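Local structure of hypothetical protein (Bacteroides ovatus, 4EPS) at residues 185-190 with 331-336; 273-276 with 280-283; 294-299 with 452-457; 325-330 with 392-397; 420-423 with 428-431. The protein is probably a component of the tip of fimbriae, the filamentous cell-surface appendages that mediate cell adhesion and biofilm formation. One frame throughout, in Å; residues are numbered along the deposited sequence.

Four of the five contacts meet in or on one six-stranded antiparallel sheet, and their chemistry follows their depth. Contact 1 is buried and aromatic, tying that sheet to a strand of the fimbrillin-like region. Contact 2 forms the hairpin at one end of the sheet and combines backbone bonds with tyrosine packing; its Tyr274 reaches back to Tyr187 of contact 1. Contact 3, also buried, sets an aliphatic side chain of strand 293-300 against helix 446-458. Nearer the surface, contact 5 fastens a loop through one indole N-H. Contact 4 lies between two helices, away from contacts 2 and 3, and depends on polar groups and water.

Contact 1: 185-190 with 331-336; sequences TPYVAM and CVHGLV
Tyr187 and His333 make a T-shaped aromatic pair, an edge of the phenol turned to the face of the imidazole. The pair shows how a buried ring contact can help join strands of two sheets: strand 187-190, in the fimbrillin-like region, runs antiparallel to strand 148-174, whereas 331-336 leads into strand 334-338 of a six-stranded antiparallel sheet. The ring centroids are 5.2 Å apart and the planes stand at 77°.

Followed outward, the tyrosine begins its contact at once, because CB lies 4.0 Å from His333 CE1. With CG anti to the backbone N (chi1 179°), the ring brings its CD2 edge up to the imidazole. Of the ring atoms it is CD2 that makes the approach, 3.7 Å from His333 CE1 and 3.8 Å from His333 ND1. At the tip the OH has left the imidazole behind and is hydrogen-bonded to Gly278 O and Tyr274 OH, in the hairpin 273-281 at the edge of that sheet. Phe173 meets both rings and turns the pair into a three-ring cluster.

The imidazole is held at both nitrogens, ND1 by the terminal carboxylate of Phe510 and NE2 by the carboxylate of Glu183. Two such acceptors would fix the ring's rotation and are consistent with a protonated histidine. The backbone is shaped here too: His333 and Gly334 form a classic beta bulge opposite Phe510. Over one face of the imidazole, towards its rim, Val332 CG2 lies 4.1 Å above the plane of the His333 ring.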
# COMPACT_ATOMS: atom_id res chain seq x y z
N THR A 185 10.76 -0.35 -15.92
CA THR A 185 9.76 0.47 -16.60
C THR A 185 8.38 0.18 -16.00
O THR A 185 8.24 -0.88 -15.37
CB THR A 185 9.84 0.13 -18.14
OG1 THR A 185 9.23 1.15 -18.92
CG2 THR A 185 9.22 -1.20 -18.49
N PRO A 186 7.35 1.04 -16.20
CA PRO A 186 6.04 0.72 -15.61
C PRO A 186 5.48 -0.62 -16.08
O PRO A 186 5.66 -1.04 -17.23
CB PRO A 186 5.15 1.88 -16.08
CG PRO A 186 6.11 3.03 -16.23
CD PRO A 186 7.33 2.37 -16.84
N TYR A 187 4.85 -1.32 -15.14
CA TYR A 187 4.16 -2.58 -15.42
C TYR A 187 2.74 -2.21 -15.78
O TYR A 187 2.06 -1.65 -14.94
CB TYR A 187 4.19 -3.49 -14.16
CG TYR A 187 3.47 -4.80 -14.39
CD1 TYR A 187 2.08 -4.89 -14.22
CD2 TYR A 187 4.16 -5.94 -14.79
CE1 TYR A 187 1.41 -6.09 -14.43
CE2 TYR A 187 3.49 -7.15 -15.02
CZ TYR A 187 2.12 -7.22 -14.83
OH TYR A 187 1.48 -8.40 -15.06
N VAL A 188 2.28 -2.53 -17.00
CA VAL A 188 0.95 -2.09 -17.43
C VAL A 188 0.14 -3.24 -18.00
O VAL A 188 0.56 -3.88 -18.96
CB VAL A 188 1.03 -0.92 -18.48
CG1 VAL A 188 -0.37 -0.40 -18.83
CG2 VAL A 188 1.90 0.24 -17.96
N ALA A 189 -1.03 -3.45 -17.43
CA ALA A 189 -2.01 -4.43 -17.92
C ALA A 189 -2.77 -3.76 -19.08
O ALA A 189 -3.32 -2.69 -18.89
CB ALA A 189 -2.98 -4.81 -16.80
N MSE A 190 -2.75 -4.35 -20.27
CA MSE A 190 -3.38 -3.75 -21.46
C MSE A 190 -4.43 -4.68 -22.03
O MSE A 190 -4.33 -5.90 -21.87
CB MSE A 190 -2.31 -3.45 -22.50
CG MSE A 190 -1.41 -2.31 -22.08
SE MSE A 190 0.09 -2.12 -23.22
CE MSE A 190 1.31 -3.63 -22.49
N CYS A 331 10.85 -8.05 -16.80
CA CYS A 331 10.24 -9.12 -15.98
C CYS A 331 11.01 -9.35 -14.67
O CYS A 331 11.71 -10.33 -14.50
CB CYS A 331 10.11 -10.40 -16.81
SG CYS A 331 8.94 -10.23 -18.19
N VAL A 332 10.86 -8.40 -13.74
CA VAL A 332 11.58 -8.37 -12.45
C VAL A 332 10.63 -8.45 -11.26
O VAL A 332 11.04 -8.16 -10.15
CB VAL A 332 12.42 -7.05 -12.40
CG1 VAL A 332 13.47 -7.01 -13.53
CG2 VAL A 332 11.51 -5.80 -12.47
N HIS A 333 9.35 -8.84 -11.49
CA HIS A 333 8.35 -8.86 -10.42
C HIS A 333 8.10 -10.25 -9.84
O HIS A 333 7.81 -10.37 -8.65
CB HIS A 333 7.02 -8.28 -10.94
CG HIS A 333 7.19 -6.93 -11.56
ND1 HIS A 333 7.31 -6.77 -12.92
CD2 HIS A 333 7.31 -5.72 -10.96
CE1 HIS A 333 7.48 -5.47 -13.12
NE2 HIS A 333 7.49 -4.80 -11.96
N GLY A 334 8.20 -11.28 -10.66
CA GLY A 334 7.98 -12.61 -10.12
C GLY A 334 7.70 -13.66 -11.16
O GLY A 334 7.98 -13.47 -12.35
N LEU A 335 7.19 -14.80 -10.68
CA LEU A 335 6.89 -15.94 -11.53
C LEU A 335 5.43 -16.32 -11.33
O LEU A 335 4.89 -16.20 -10.22
CB LEU A 335 7.80 -17.16 -11.14
CG LEU A 335 9.31 -16.96 -11.25
CD1 LEU A 335 10.06 -18.19 -10.73
CD2 LEU A 335 9.74 -16.70 -12.70
N VAL A 336 4.85 -16.88 -12.37
CA VAL A 336 3.47 -17.37 -12.39
C VAL A 336 3.49 -18.82 -12.81
O VAL A 336 4.15 -19.17 -13.78
CB VAL A 336 2.59 -16.52 -13.38
CG1 VAL A 336 1.25 -17.21 -13.71
CG2 VAL A 336 2.35 -15.11 -12.83

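Contact 2: 273-276 with 280-283; sequences YYYA and VVSG. With SO4 (sulfate ion), chain F.
A beta hairpin links strand 273-275 to strand 280-281, pairing Tyr273 with Val281 and Tyr274 with Val280. It illustrates how a very short hairpin can draw on its side chains as well as its backbone. Tyr273 and Val281 are the hydrogen-bonded pair: Tyr273 N donates to Val281 O at 2.9 Å, and Val281 N donates to Tyr273 O at 2.9 Å. Tyr274 and Val280 are the non-hydrogen-bonded pair, meeting through Tyr274 CD1 and Val280 CG2 at 3.8 Å.

The Tyr273 ring follows the returning chain beyond the last bridge. With CG beside the backbone N (chi1 -60°), the ring presents its edge to the backbone of 282-283, and Ser282 O lies near the ring plane, 3.6 Å from Tyr273 CD2. One water closes the link, accepting from Tyr273 OH at 2.7 Å and donating to Gly283 O at 2.6 Å. A phenylalanine in place of Tyr273 would probably leave this water without its donor and the Gly283 carbonyl without its tie to the ring.

Tyr275 reaches across obliquely to Val281, CE1 to CG2 at 3.6 Å, while its OH is hydrogen-bonded to Ala289 O. Ser282 OG donates to sulfate O2 at 2.7 Å; this ion, probably from the crystallisation liquor, also binds Ala176 and His267 of the second subunit.

Strand 280-281 is the outermost strand on this side of the sheet within the chain. Strand 273-275 lies between it and strand 293-300, with Tyr273 packed on Ile296 and on Lys454, Lys457 and Val458 of helix 446-458, and Tyr274 against Phe510 and Pro423.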
# COMPACT_ATOMS: atom_id res chain seq x y z
N TYR A 273 -4.00 -14.19 -8.11
CA TYR A 273 -4.54 -14.67 -9.40
C TYR A 273 -4.00 -13.80 -10.53
O TYR A 273 -4.04 -12.57 -10.45
CB TYR A 273 -6.11 -14.66 -9.38
CG TYR A 273 -6.67 -15.56 -8.30
CD1 TYR A 273 -6.83 -16.93 -8.52
CD2 TYR A 273 -7.06 -15.04 -7.07
CE1 TYR A 273 -7.35 -17.76 -7.53
CE2 TYR A 273 -7.55 -15.87 -6.06
CZ TYR A 273 -7.72 -17.22 -6.30
OH TYR A 273 -8.21 -18.04 -5.31
N TYR A 274 -3.50 -14.45 -11.59
CA TYR A 274 -2.87 -13.79 -12.73
C TYR A 274 -3.72 -13.96 -13.98
O TYR A 274 -4.18 -15.07 -14.29
CB TYR A 274 -1.45 -14.37 -12.96
CG TYR A 274 -0.60 -13.45 -13.82
CD1 TYR A 274 0.02 -12.33 -13.27
CD2 TYR A 274 -0.44 -13.69 -15.18
CE1 TYR A 274 0.81 -11.49 -14.06
CE2 TYR A 274 0.34 -12.85 -15.98
CZ TYR A 274 0.96 -11.75 -15.41
OH TYR A 274 1.71 -10.90 -16.18
N TYR A 275 -3.95 -12.86 -14.71
CA TYR A 275 -4.87 -12.86 -15.85
C TYR A 275 -4.18 -12.62 -17.21
O TYR A 275 -3.06 -12.14 -17.27
CB TYR A 275 -5.98 -11.81 -15.60
CG TYR A 275 -6.91 -12.28 -14.50
CD1 TYR A 275 -6.58 -12.10 -13.16
CD2 TYR A 275 -8.08 -12.99 -14.80
CE1 TYR A 275 -7.36 -12.66 -12.14
CE2 TYR A 275 -8.88 -13.52 -13.79
CZ TYR A 275 -8.52 -13.34 -12.46
OH TYR A 275 -9.29 -13.89 -11.46
N ALA A 276 -4.89 -12.96 -18.30
CA ALA A 276 -4.41 -12.86 -19.69
C ALA A 276 -3.94 -11.44 -20.08
O ALA A 276 -3.06 -11.31 -20.93
CB ALA A 276 -5.50 -13.34 -20.64
N VAL A 280 -3.59 -8.54 -11.94
CA VAL A 280 -3.39 -9.40 -10.78
C VAL A 280 -4.50 -9.13 -9.78
O VAL A 280 -4.80 -7.97 -9.49
CB VAL A 280 -1.98 -9.10 -10.16
CG1 VAL A 280 -1.70 -9.98 -8.94
CG2 VAL A 280 -0.85 -9.25 -11.20
N VAL A 281 -5.04 -10.19 -9.20
CA VAL A 281 -6.09 -10.09 -8.20
C VAL A 281 -5.58 -10.70 -6.91
O VAL A 281 -4.96 -11.76 -6.94
CB VAL A 281 -7.42 -10.76 -8.68
CG1 VAL A 281 -8.43 -10.87 -7.53
CG2 VAL A 281 -8.05 -9.98 -9.84
N SER A 282 -5.88 -10.07 -5.77
CA SER A 282 -5.48 -10.60 -4.46
C SER A 282 -5.84 -12.07 -4.27
O SER A 282 -7.00 -12.46 -4.53
CB SER A 282 -6.16 -9.79 -3.35
OG SER A 282 -5.94 -10.40 -2.08
N GLY A 283 -4.89 -12.86 -3.78
CA GLY A 283 -5.12 -14.27 -3.46
C GLY A 283 -6.14 -14.43 -2.35
O GLY A 283 -6.63 -15.54 -2.11
S SO4 F . -7.10 -8.50 0.96
O1 SO4 F . -5.95 -9.27 1.43
O2 SO4 F . -7.20 -8.69 -0.48
O3 SO4 F . -8.29 -9.04 1.60
O4 SO4 F . -6.97 -7.11 1.20
O HOH W 1 -8.77 -16.84 -2.93

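Contact 3: 294-299 with 452-457; sequences IGIVCW and NTKLIK
This is helix-on-sheet packing, in which Ile296 of strand 293-300 is set against Lys454 and Leu455 of helix 446-458. The approach is purely apolar and narrow: the closest CA atoms of the two segments, those of Ile296 and Leu455, are 7.3 Å apart, and one isoleucine serves both helix residues.

Ile296 does this with its longer branch. CG1 lies beside the backbone N (chi1 -57°), directed at the helix, and touches Leu455 CD2 at 3.6 Å. The terminal methyl then turns to the neighbouring residue, with CD1 3.8 Å from Lys454 CB. The Ile296 and Lys454 side chains cross at about a right angle, so the methyl abuts the root of the lysine and not its length. From there the lysine leaves the contact, bending at chi2 and chi4 until NZ hydrogen-bonds to Lys450 O and, at 3.1 Å, to Thr453 OG1. Its aliphatic base thus joins the buried layer while its charged end is held by the helix itself.

The helix is kinked in this region, where Lys457 N bonds to Lys454 O at 3.0 Å, three residues back.

Classic beta bulges precede and follow Ile296 in its strand, at Ile294-Gly295 facing Tyr274 and at Cys298-Trp299 facing Leu335. Leu451 extends the helix's contact with Ile296, Leu455 continues onto Met337 of strand 334-338, and Thr453 and Lys457 pack on Asp444 of the second subunit.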
# COMPACT_ATOMS: atom_id res chain seq x y z
N ILE A 294 -5.09 -17.10 -16.07
CA ILE A 294 -4.13 -18.01 -16.76
C ILE A 294 -3.18 -18.68 -15.78
O ILE A 294 -2.48 -19.64 -16.15
CB ILE A 294 -3.35 -17.28 -17.88
CG1 ILE A 294 -2.46 -16.15 -17.32
CG2 ILE A 294 -4.34 -16.75 -18.99
CD1 ILE A 294 -1.43 -15.56 -18.33
N GLY A 295 -3.12 -18.19 -14.54
CA GLY A 295 -2.20 -18.79 -13.58
C GLY A 295 -2.25 -18.16 -12.21
O GLY A 295 -3.11 -17.30 -11.94
N ILE A 296 -1.37 -18.63 -11.33
CA ILE A 296 -1.22 -18.15 -9.95
C ILE A 296 0.22 -17.66 -9.76
O ILE A 296 1.17 -18.34 -10.13
CB ILE A 296 -1.54 -19.32 -8.93
CG1 ILE A 296 -2.98 -19.93 -9.15
CG2 ILE A 296 -1.32 -18.89 -7.48
CD1 ILE A 296 -4.10 -19.03 -9.08
N VAL A 297 0.37 -16.53 -9.08
CA VAL A 297 1.72 -16.03 -8.76
C VAL A 297 2.34 -17.04 -7.81
O VAL A 297 1.77 -17.32 -6.75
CB VAL A 297 1.63 -14.61 -8.12
CG1 VAL A 297 3.01 -14.15 -7.62
CG2 VAL A 297 1.05 -13.61 -9.13
N CYS A 298 3.51 -17.59 -8.18
CA CYS A 298 4.12 -18.64 -7.35
C CYS A 298 5.45 -18.23 -6.73
O CYS A 298 5.97 -18.95 -5.87
CB CYS A 298 4.26 -19.93 -8.18
SG CYS A 298 5.37 -19.76 -9.60
N TRP A 299 5.96 -17.03 -7.05
CA TRP A 299 7.24 -16.55 -6.48
C TRP A 299 7.30 -15.04 -6.73
O TRP A 299 6.90 -14.61 -7.80
CB TRP A 299 8.44 -17.28 -7.12
CG TRP A 299 9.75 -17.02 -6.43
CD1 TRP A 299 10.29 -17.70 -5.37
CD2 TRP A 299 10.69 -16.01 -6.79
NE1 TRP A 299 11.53 -17.16 -5.05
CE2 TRP A 299 11.79 -16.11 -5.90
CE3 TRP A 299 10.73 -15.03 -7.80
CZ2 TRP A 299 12.93 -15.31 -6.02
CZ3 TRP A 299 11.86 -14.24 -7.92
CH2 TRP A 299 12.92 -14.35 -7.01
N ASN A 452 -2.49 -24.66 -4.00
CA ASN A 452 -3.68 -25.50 -4.29
C ASN A 452 -4.99 -24.85 -3.83
O ASN A 452 -6.00 -25.00 -4.51
CB ASN A 452 -3.52 -26.90 -3.66
CG ASN A 452 -2.62 -27.77 -4.52
OD1 ASN A 452 -2.31 -27.43 -5.67
ND2 ASN A 452 -2.25 -28.92 -4.02
N THR A 453 -4.95 -24.10 -2.73
CA THR A 453 -6.15 -23.39 -2.24
C THR A 453 -6.64 -22.31 -3.23
O THR A 453 -7.82 -21.92 -3.19
CB THR A 453 -5.87 -22.75 -0.87
OG1 THR A 453 -4.73 -21.89 -0.99
CG2 THR A 453 -5.69 -23.81 0.24
N LYS A 454 -5.75 -21.85 -4.14
CA LYS A 454 -6.13 -20.87 -5.17
C LYS A 454 -6.52 -21.59 -6.44
O LYS A 454 -7.53 -21.27 -7.06
CB LYS A 454 -4.98 -19.87 -5.49
CG LYS A 454 -4.30 -19.30 -4.27
CD LYS A 454 -5.24 -18.47 -3.36
CE LYS A 454 -4.44 -17.88 -2.22
NZ LYS A 454 -3.81 -18.93 -1.36
N LEU A 455 -5.72 -22.58 -6.84
CA LEU A 455 -6.00 -23.34 -8.06
C LEU A 455 -7.43 -23.90 -8.06
O LEU A 455 -8.11 -23.79 -9.07
CB LEU A 455 -5.00 -24.49 -8.22
CG LEU A 455 -3.58 -24.10 -8.57
CD1 LEU A 455 -2.66 -25.36 -8.57
CD2 LEU A 455 -3.51 -23.44 -9.94
N ILE A 456 -7.88 -24.45 -6.94
CA ILE A 456 -9.21 -25.08 -6.85
C ILE A 456 -10.37 -24.06 -7.04
O ILE A 456 -11.48 -24.46 -7.36
CB ILE A 456 -9.34 -25.87 -5.51
CG1 ILE A 456 -10.50 -26.93 -5.54
CG2 ILE A 456 -9.45 -24.97 -4.29
CD1 ILE A 456 -10.29 -28.14 -6.54
N LYS A 457 -10.11 -22.75 -6.88
CA LYS A 457 -11.14 -21.71 -7.06
C LYS A 457 -11.30 -21.30 -8.52
O LYS A 457 -12.32 -20.71 -8.87
CB LYS A 457 -10.81 -20.48 -6.20
CG LYS A 457 -10.81 -20.78 -4.71
CD LYS A 457 -10.96 -19.51 -3.90
CE LYS A 457 -10.81 -19.78 -2.43
NZ LYS A 457 -10.60 -18.52 -1.67

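Contact 4: 325-330 with 392-397; sequences LRSHPN and NSEVLD
Ser327 and Glu394 bring their polar ends together between two helices, OG lying 2.8 Å from OE2. Whether the serine proton serves this bond is not settled, since Ala323 O is a rival acceptor in its own helix. Ser327 carries OG beside the backbone N (chi1 -54°), within reach of both acceptors. Glu394 spans the gap by being extended beyond CG, which carries its carboxylate clear of the helix.

The two carboxylate oxygens have different tasks. OE2 also receives a hydrogen bond from Tyr390 OH, while OE1 accepts one from a water at 2.7 Å. That water in turn takes the hydrogen of Arg326 NE at 3.0 Å, lying in the guanidinium plane at its edge. The arginine bends at chi3 (62°) after an extended start; its charge meets that of Glu394 through the water, NH2 of Arg326 lying 4.6 Å from OE1 of Glu394. Ser366 O and a cation-pi contact with Tyr367 hold the guanidinium from elsewhere.

The contact links the end of helix 323-327, shortly before strand 334-338, to helix 389-403, whose Leu396 packs on helices 354-359 and 408-419.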
# COMPACT_ATOMS: atom_id res chain seq x y z
N LEU A 325 17.48 -11.54 -18.67
CA LEU A 325 17.78 -10.10 -18.57
C LEU A 325 17.87 -9.49 -19.97
O LEU A 325 17.34 -8.41 -20.21
CB LEU A 325 19.10 -9.88 -17.80
CG LEU A 325 19.69 -8.45 -17.74
CD1 LEU A 325 18.72 -7.46 -17.08
CD2 LEU A 325 21.00 -8.43 -16.98
N ARG A 326 18.50 -10.21 -20.89
CA ARG A 326 18.67 -9.75 -22.27
C ARG A 326 17.33 -9.67 -23.04
O ARG A 326 17.05 -8.64 -23.67
CB ARG A 326 19.66 -10.69 -22.97
CG ARG A 326 20.13 -10.26 -24.34
CD ARG A 326 21.38 -11.04 -24.71
NE ARG A 326 21.13 -12.48 -24.79
CZ ARG A 326 21.83 -13.40 -24.14
NH1 ARG A 326 22.84 -13.04 -23.34
NH2 ARG A 326 21.54 -14.68 -24.28
N SER A 327 16.48 -10.72 -22.97
CA SER A 327 15.25 -10.76 -23.75
C SER A 327 14.02 -10.11 -23.09
O SER A 327 13.13 -9.69 -23.83
CB SER A 327 14.89 -12.20 -24.11
OG SER A 327 15.99 -12.82 -24.76
N HIS A 328 13.92 -10.10 -21.74
CA HIS A 328 12.74 -9.56 -21.07
C HIS A 328 13.21 -8.79 -19.85
O HIS A 328 12.90 -9.20 -18.72
CB HIS A 328 11.75 -10.69 -20.71
CG HIS A 328 11.20 -11.41 -21.90
ND1 HIS A 328 11.75 -12.61 -22.34
CD2 HIS A 328 10.21 -11.05 -22.75
CE1 HIS A 328 11.05 -12.95 -23.42
NE2 HIS A 328 10.12 -12.04 -23.71
N PRO A 329 13.95 -7.67 -20.04
CA PRO A 329 14.52 -6.94 -18.89
C PRO A 329 13.50 -6.35 -17.93
O PRO A 329 13.85 -5.99 -16.81
CB PRO A 329 15.33 -5.80 -19.55
CG PRO A 329 14.69 -5.63 -20.91
CD PRO A 329 14.36 -7.03 -21.32
N ASN A 330 12.24 -6.26 -18.36
CA ASN A 330 11.21 -5.68 -17.51
C ASN A 330 10.56 -6.75 -16.59
O ASN A 330 9.85 -6.39 -15.66
CB ASN A 330 10.16 -4.97 -18.38
CG ASN A 330 10.77 -4.03 -19.43
OD1 ASN A 330 11.77 -3.33 -19.20
ND2 ASN A 330 10.15 -3.95 -20.61
N ASN A 392 16.74 -22.09 -20.13
CA ASN A 392 16.62 -23.42 -20.71
C ASN A 392 15.71 -23.44 -21.94
O ASN A 392 16.01 -24.17 -22.89
CB ASN A 392 16.13 -24.45 -19.65
CG ASN A 392 17.11 -24.58 -18.50
OD1 ASN A 392 18.26 -24.10 -18.57
ND2 ASN A 392 16.65 -25.14 -17.38
N SER A 393 14.60 -22.65 -21.92
CA SER A 393 13.68 -22.55 -23.06
C SER A 393 14.41 -21.96 -24.28
O SER A 393 14.26 -22.47 -25.39
CB SER A 393 12.48 -21.68 -22.70
OG SER A 393 11.48 -21.80 -23.70
N GLU A 394 15.22 -20.90 -24.06
CA GLU A 394 15.96 -20.27 -25.15
C GLU A 394 17.04 -21.21 -25.71
O GLU A 394 17.23 -21.23 -26.92
CB GLU A 394 16.57 -18.92 -24.74
CG GLU A 394 15.52 -17.81 -24.75
CD GLU A 394 16.04 -16.41 -25.02
OE1 GLU A 394 17.27 -16.23 -25.06
OE2 GLU A 394 15.20 -15.49 -25.13
N VAL A 395 17.69 -22.02 -24.84
CA VAL A 395 18.71 -22.98 -25.32
C VAL A 395 18.01 -24.08 -26.13
O VAL A 395 18.51 -24.47 -27.19
CB VAL A 395 19.59 -23.57 -24.19
CG1 VAL A 395 20.57 -24.61 -24.75
CG2 VAL A 395 20.35 -22.45 -23.47
N LEU A 396 16.83 -24.54 -25.67
CA LEU A 396 16.09 -25.56 -26.40
C LEU A 396 15.59 -25.03 -27.77
O LEU A 396 15.51 -25.81 -28.72
CB LEU A 396 14.92 -26.09 -25.59
CG LEU A 396 14.69 -27.60 -25.72
CD1 LEU A 396 15.74 -28.39 -24.97
CD2 LEU A 396 13.36 -27.99 -25.13
N ASP A 397 15.29 -23.72 -27.86
CA ASP A 397 14.87 -23.08 -29.12
C ASP A 397 16.04 -23.06 -30.09
O ASP A 397 15.86 -23.39 -31.27
CB ASP A 397 14.34 -21.65 -28.87
CG ASP A 397 12.94 -21.59 -28.29
OD1 ASP A 397 12.28 -22.66 -28.22
OD2 ASP A 397 12.51 -20.48 -27.91
O HOH W 2 18.84 -14.18 -25.80

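Contact 5: 420-423 with 428-431; sequences FPSP and GWYV
Trp429 is overlapped by Ser422, whose CB sits over the five-membered ring of the indole in a CH-pi contact. CB of Ser422 is 4.2 Å from the centroid of that ring of Trp429, and the approach is 21° off the ring normal. The same indole is gripped in its own plane: NE1 donates to Phe420 O at 2.7 Å, with an almost straight N-H...O angle of 171°. A face contact and an in-plane bond together should restrain the tilt and rotation of the ring, a compact example of how a loop can be closed without regular secondary structure. A phenylalanine at Trp429 would probably leave the Phe420 carbonyl without its indole donor and that end of the loop less firmly held.

Ser422 puts OG between the backbone N and the carbonyl carbon (chi1 61°), where it is hydrogen-bonded to Glu417 OE1 and passes 3.4 Å from Gly428 CA. Gly428 has backbone angles at which a CB would press on the preceding carbonyl oxygen; such a CB would also lie close to Ser422 OG.

Both segments belong to the loop between helices 408-419 and 434-438. Trp429 is wedged between Cys416 and Glu417 of the first helix and the six-stranded sheet, where it rests on Ile294, Val336, Ser338 and Leu508, while Phe420 and Pro423 also pack on Ile294.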
# COMPACT_ATOMS: atom_id res chain seq x y z
N PHE A 420 -4.36 -20.70 -22.53
CA PHE A 420 -4.10 -19.65 -21.52
C PHE A 420 -3.03 -18.71 -22.05
O PHE A 420 -1.87 -18.77 -21.61
CB PHE A 420 -3.68 -20.30 -20.19
CG PHE A 420 -4.64 -21.34 -19.68
CD1 PHE A 420 -5.74 -20.97 -18.91
CD2 PHE A 420 -4.43 -22.69 -19.94
CE1 PHE A 420 -6.63 -21.94 -18.42
CE2 PHE A 420 -5.32 -23.67 -19.45
CZ PHE A 420 -6.41 -23.28 -18.68
N PRO A 421 -3.39 -17.85 -23.02
CA PRO A 421 -2.37 -17.00 -23.64
C PRO A 421 -1.70 -16.07 -22.65
O PRO A 421 -2.36 -15.34 -21.89
CB PRO A 421 -3.15 -16.22 -24.74
CG PRO A 421 -4.57 -16.36 -24.39
CD PRO A 421 -4.72 -17.66 -23.66
N SER A 422 -0.38 -16.10 -22.69
CA SER A 422 0.46 -15.27 -21.83
C SER A 422 0.43 -13.80 -22.33
O SER A 422 0.43 -13.55 -23.55
CB SER A 422 1.89 -15.81 -21.81
OG SER A 422 2.47 -15.79 -23.10
N PRO A 423 0.47 -12.82 -21.41
CA PRO A 423 0.49 -11.40 -21.84
C PRO A 423 1.79 -11.09 -22.60
O PRO A 423 2.83 -11.69 -22.31
CB PRO A 423 0.45 -10.62 -20.51
CG PRO A 423 -0.06 -11.60 -19.48
CD PRO A 423 0.45 -12.94 -19.93
N GLY A 428 6.47 -15.33 -21.65
CA GLY A 428 5.75 -16.40 -22.31
C GLY A 428 5.98 -17.65 -21.45
O GLY A 428 6.82 -17.65 -20.53
N TRP A 429 5.24 -18.72 -21.72
CA TRP A 429 5.31 -19.96 -20.94
C TRP A 429 6.58 -20.79 -21.24
O TRP A 429 6.98 -20.95 -22.40
CB TRP A 429 4.07 -20.84 -21.23
CG TRP A 429 2.75 -20.25 -20.81
CD1 TRP A 429 1.69 -19.94 -21.62
CD2 TRP A 429 2.33 -19.94 -19.47
NE1 TRP A 429 0.64 -19.47 -20.87
CE2 TRP A 429 1.00 -19.45 -19.55
CE3 TRP A 429 2.93 -20.05 -18.20
CZ2 TRP A 429 0.28 -19.06 -18.42
CZ3 TRP A 429 2.22 -19.64 -17.08
CH2 TRP A 429 0.90 -19.17 -17.19
N TYR A 430 7.16 -21.39 -20.19
CA TYR A 430 8.30 -22.30 -20.35
C TYR A 430 8.22 -23.42 -19.30
O TYR A 430 7.58 -23.25 -18.27
CB TYR A 430 9.66 -21.56 -20.27
CG TYR A 430 9.88 -20.80 -18.98
CD1 TYR A 430 10.39 -21.45 -17.84
CD2 TYR A 430 9.50 -19.47 -18.86
CE1 TYR A 430 10.52 -20.77 -16.63
CE2 TYR A 430 9.66 -18.78 -17.66
CZ TYR A 430 10.17 -19.43 -16.55
OH TYR A 430 10.34 -18.73 -15.39
N VAL A 431 8.91 -24.54 -19.55
CA VAL A 431 8.99 -25.64 -18.56
C VAL A 431 9.96 -25.17 -17.48
O VAL A 431 11.11 -24.85 -17.78
CB VAL A 431 9.42 -27.00 -19.19
CG1 VAL A 431 9.59 -28.07 -18.11
CG2 VAL A 431 8.41 -27.47 -20.26